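PDB 2PFY: putative exported protein from Bordetella pertussis Tohama I, which binds pyroglutamic acid as an extracytoplasmic solute receptor, probably delivering it to a tripartite ATP-independent periplasmic transporter. Local coordinates for residues S87-S92 and W120-I125. Residues are numbered along the deposited sequence; the frame is centred on the assembly and turned at random.
With PCA (pyroglutamic acid), chain E.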
loop_
_atom_site.group_PDB
_atom_site.type_symbol
_atom_site.label_atom_id
_atom_site.label_comp_id
_atom_site.label_asym_id
_atom_site.label_seq_id
_atom_site.Cartn_x
_atom_site.Cartn_y
_atom_site.Cartn_z
ATOM N N SER A 87 8.655 -7.039 8.760
ATOM C CA SER A 87 8.455 -5.692 9.283
ATOM C C SER A 87 9.610 -4.751 9.018
ATOM O O SER A 87 9.493 -3.544 9.236
ATOM C CB SER A 87 8.127 -5.760 10.770
ATOM O OG SER A 87 6.732 -6.012 10.942
ATOM N N SER A 88 10.734 -5.312 8.571
ATOM C CA SER A 88 11.860 -4.509 8.083
ATOM C C SER A 88 11.804 -4.423 6.551
ATOM O O SER A 88 11.190 -5.266 5.907
ATOM C CB SER A 88 13.186 -5.115 8.539
ATOM O OG SER A 88 13.403 -6.341 7.884
ATOM N N PHE A 89 12.403 -3.393 5.962
ATOM C CA PHE A 89 12.453 -3.340 4.484
ATOM C C PHE A 89 13.109 -4.555 3.855
ATOM O O PHE A 89 12.661 -5.016 2.797
ATOM C CB PHE A 89 13.127 -2.070 3.970
ATOM C CG PHE A 89 12.252 -0.845 4.042
ATOM C CD1 PHE A 89 11.151 -0.710 3.199
ATOM C CD2 PHE A 89 12.554 0.197 4.945
ATOM C CE1 PHE A 89 10.327 0.451 3.255
ATOM C CE2 PHE A 89 11.752 1.358 5.011
ATOM C CZ PHE A 89 10.637 1.484 4.155
ATOM N N ASN A 90 14.184 -5.061 4.481
ATOM C CA ASN A 90 14.929 -6.219 3.909
ATOM C C ASN A 90 14.045 -7.457 3.874
ATOM O O ASN A 90 13.972 -8.139 2.861
ATOM C CB ASN A 90 16.235 -6.502 4.686
ATOM C CG ASN A 90 17.377 -5.543 4.304
ATOM O OD1 ASN A 90 17.220 -4.625 3.483
ATOM N ND2 ASN A 90 18.535 -5.755 4.922
ATOM N N GLU A 91 13.319 -7.709 4.959
ATOM C CA GLU A 91 12.322 -8.800 4.952
ATOM C C GLU A 91 11.215 -8.536 3.923
ATOM O O GLU A 91 10.809 -9.458 3.218
ATOM C CB GLU A 91 11.682 -8.993 6.324
ATOM C CG GLU A 91 12.580 -9.595 7.365
ATOM C CD GLU A 91 11.930 -9.554 8.735
ATOM O OE1 GLU A 91 11.689 -8.445 9.267
ATOM O OE2 GLU A 91 11.640 -10.636 9.268
ATOM N N SER A 92 10.696 -7.294 3.889
ATOM C CA SER A 92 9.626 -6.916 2.947
ATOM C C SER A 92 10.036 -7.218 1.506
ATOM O O SER A 92 9.241 -7.753 0.716
ATOM C CB SER A 92 9.253 -5.421 3.105
ATOM O OG SER A 92 8.063 -5.092 2.385
ATOM N N TRP A 120 5.050 1.237 0.484
ATOM C CA TRP A 120 4.836 2.256 1.508
ATOM C C TRP A 120 5.911 2.057 2.600
ATOM O O TRP A 120 6.574 1.015 2.648
ATOM C CB TRP A 120 3.450 2.038 2.140
ATOM C CG TRP A 120 2.338 2.480 1.265
ATOM C CD1 TRP A 120 1.608 1.717 0.368
ATOM C CD2 TRP A 120 1.804 3.797 1.210
ATOM N NE1 TRP A 120 0.642 2.494 -0.223
ATOM C CE2 TRP A 120 0.736 3.776 0.280
ATOM C CE3 TRP A 120 2.122 5.007 1.867
ATOM C CZ2 TRP A 120 -0.025 4.913 -0.007
ATOM C CZ3 TRP A 120 1.368 6.149 1.572
ATOM C CH2 TRP A 120 0.303 6.086 0.647
ATOM N N PRO A 121 6.099 3.069 3.470
ATOM C CA PRO A 121 6.914 2.848 4.653
ATOM C C PRO A 121 6.169 1.950 5.661
ATOM O O PRO A 121 4.981 1.642 5.469
ATOM C CB PRO A 121 7.160 4.284 5.207
ATOM C CG PRO A 121 6.748 5.239 4.049
ATOM C CD PRO A 121 5.624 4.461 3.381
ATOM N N PRO A 122 6.876 1.482 6.705
ATOM C CA PRO A 122 6.259 0.631 7.719
ATOM C C PRO A 122 5.080 1.300 8.426
ATOM O O PRO A 122 5.051 2.541 8.552
ATOM C CB PRO A 122 7.401 0.390 8.709
ATOM C CG PRO A 122 8.658 0.548 7.871
ATOM C CD PRO A 122 8.312 1.699 6.953
ATOM N N GLN A 123 4.104 0.502 8.880
ATOM C CA GLN A 123 2.861 1.069 9.412
ATOM C C GLN A 123 2.971 1.295 10.921
ATOM O O GLN A 123 3.249 0.359 11.669
ATOM C CB GLN A 123 1.673 0.135 9.131
ATOM C CG GLN A 123 1.521 -0.263 7.639
ATOM C CD GLN A 123 1.116 0.925 6.771
ATOM O OE1 GLN A 123 1.937 1.535 6.073
ATOM N NE2 GLN A 123 -0.126 1.279 6.847
ATOM N N GLY A 124 2.747 2.529 11.353
ATOM C CA GLY A 124 2.659 2.869 12.804
ATOM C C GLY A 124 1.208 3.096 13.214
ATOM O O GLY A 124 0.270 2.936 12.398
ATOM N N ILE A 125 1.020 3.455 14.477
ATOM C CA ILE A 125 -0.307 3.688 15.058
ATOM C C ILE A 125 -0.417 5.145 15.462
ATOM O O ILE A 125 0.495 5.668 16.078
ATOM C CB ILE A 125 -0.542 2.757 16.293
ATOM C CG1 ILE A 125 -0.579 1.306 15.806
ATOM C CG2 ILE A 125 -1.887 3.127 17.036
ATOM C CD1 ILE A 125 -0.411 0.207 16.876
HETATM N N PCA E . -0.925 4.664 3.489
HETATM C CA PCA E . -2.087 4.031 2.821
HETATM C CB PCA E . -1.924 2.531 2.838
HETATM C CG PCA E . -0.666 2.256 3.606
HETATM C CD PCA E . -0.102 3.597 3.940
HETATM O OE PCA E . 0.977 3.771 4.496
HETATM C C PCA E . -3.373 4.425 3.521
HETATM O O PCA E . -4.498 4.240 3.041
HETATM O OXT PCA E . -3.291 4.953 4.615
#
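S87 comes only loosely near P122, its carbonyl O 4.4 Å from P122 CG. The S87 hydroxyl turns to another partner, the carbonyl of Q203. S88 is the N-cap of helix 89-108 and forms a capping box with E91. Its OG accepts from E91 N at 3.2 Å in a nearly straight bond (165°). The S88 hydroxyl in turn donates to E91 OE1, reaching the anti side of the carboxylate. Weak bonds from the backbone N of S87 and S88 end on the same oxygen. The box caps the N-terminus of the helix, at whose first residue F89 branches off.

F89 carries most of the contact, which is apolar. Its CG lies anti to the carbonyl carbon (chi1 -77°), and the ring reaches toward the loop residues W120-P122. F89 CZ touches P122 CD at 3.6 Å, and the two side chains cross at about a right angle. The same CZ lies 4.0 Å from P121 CA. F89 CE1 is 3.8 Å from W120 O, a buried carbonyl with no polar partner in the model.

On the ligand side, the W120 indole lies against pyroglutamic acid. The ligand CD sits 3.3 Å above the indole plane, displaced from the ring centre. F89 thus packs on the side of this loop away from the ligand.

Helix 223-257 adds R245 and T248 beside F89, and T248 also touches P121. Helix 184-189 packs on W120 and P121. Residues 120-123 link strand 112-119, at the edge of the five-stranded sheet, to strand 124-127, inside the four-stranded sheet between 180-182 and 198-201.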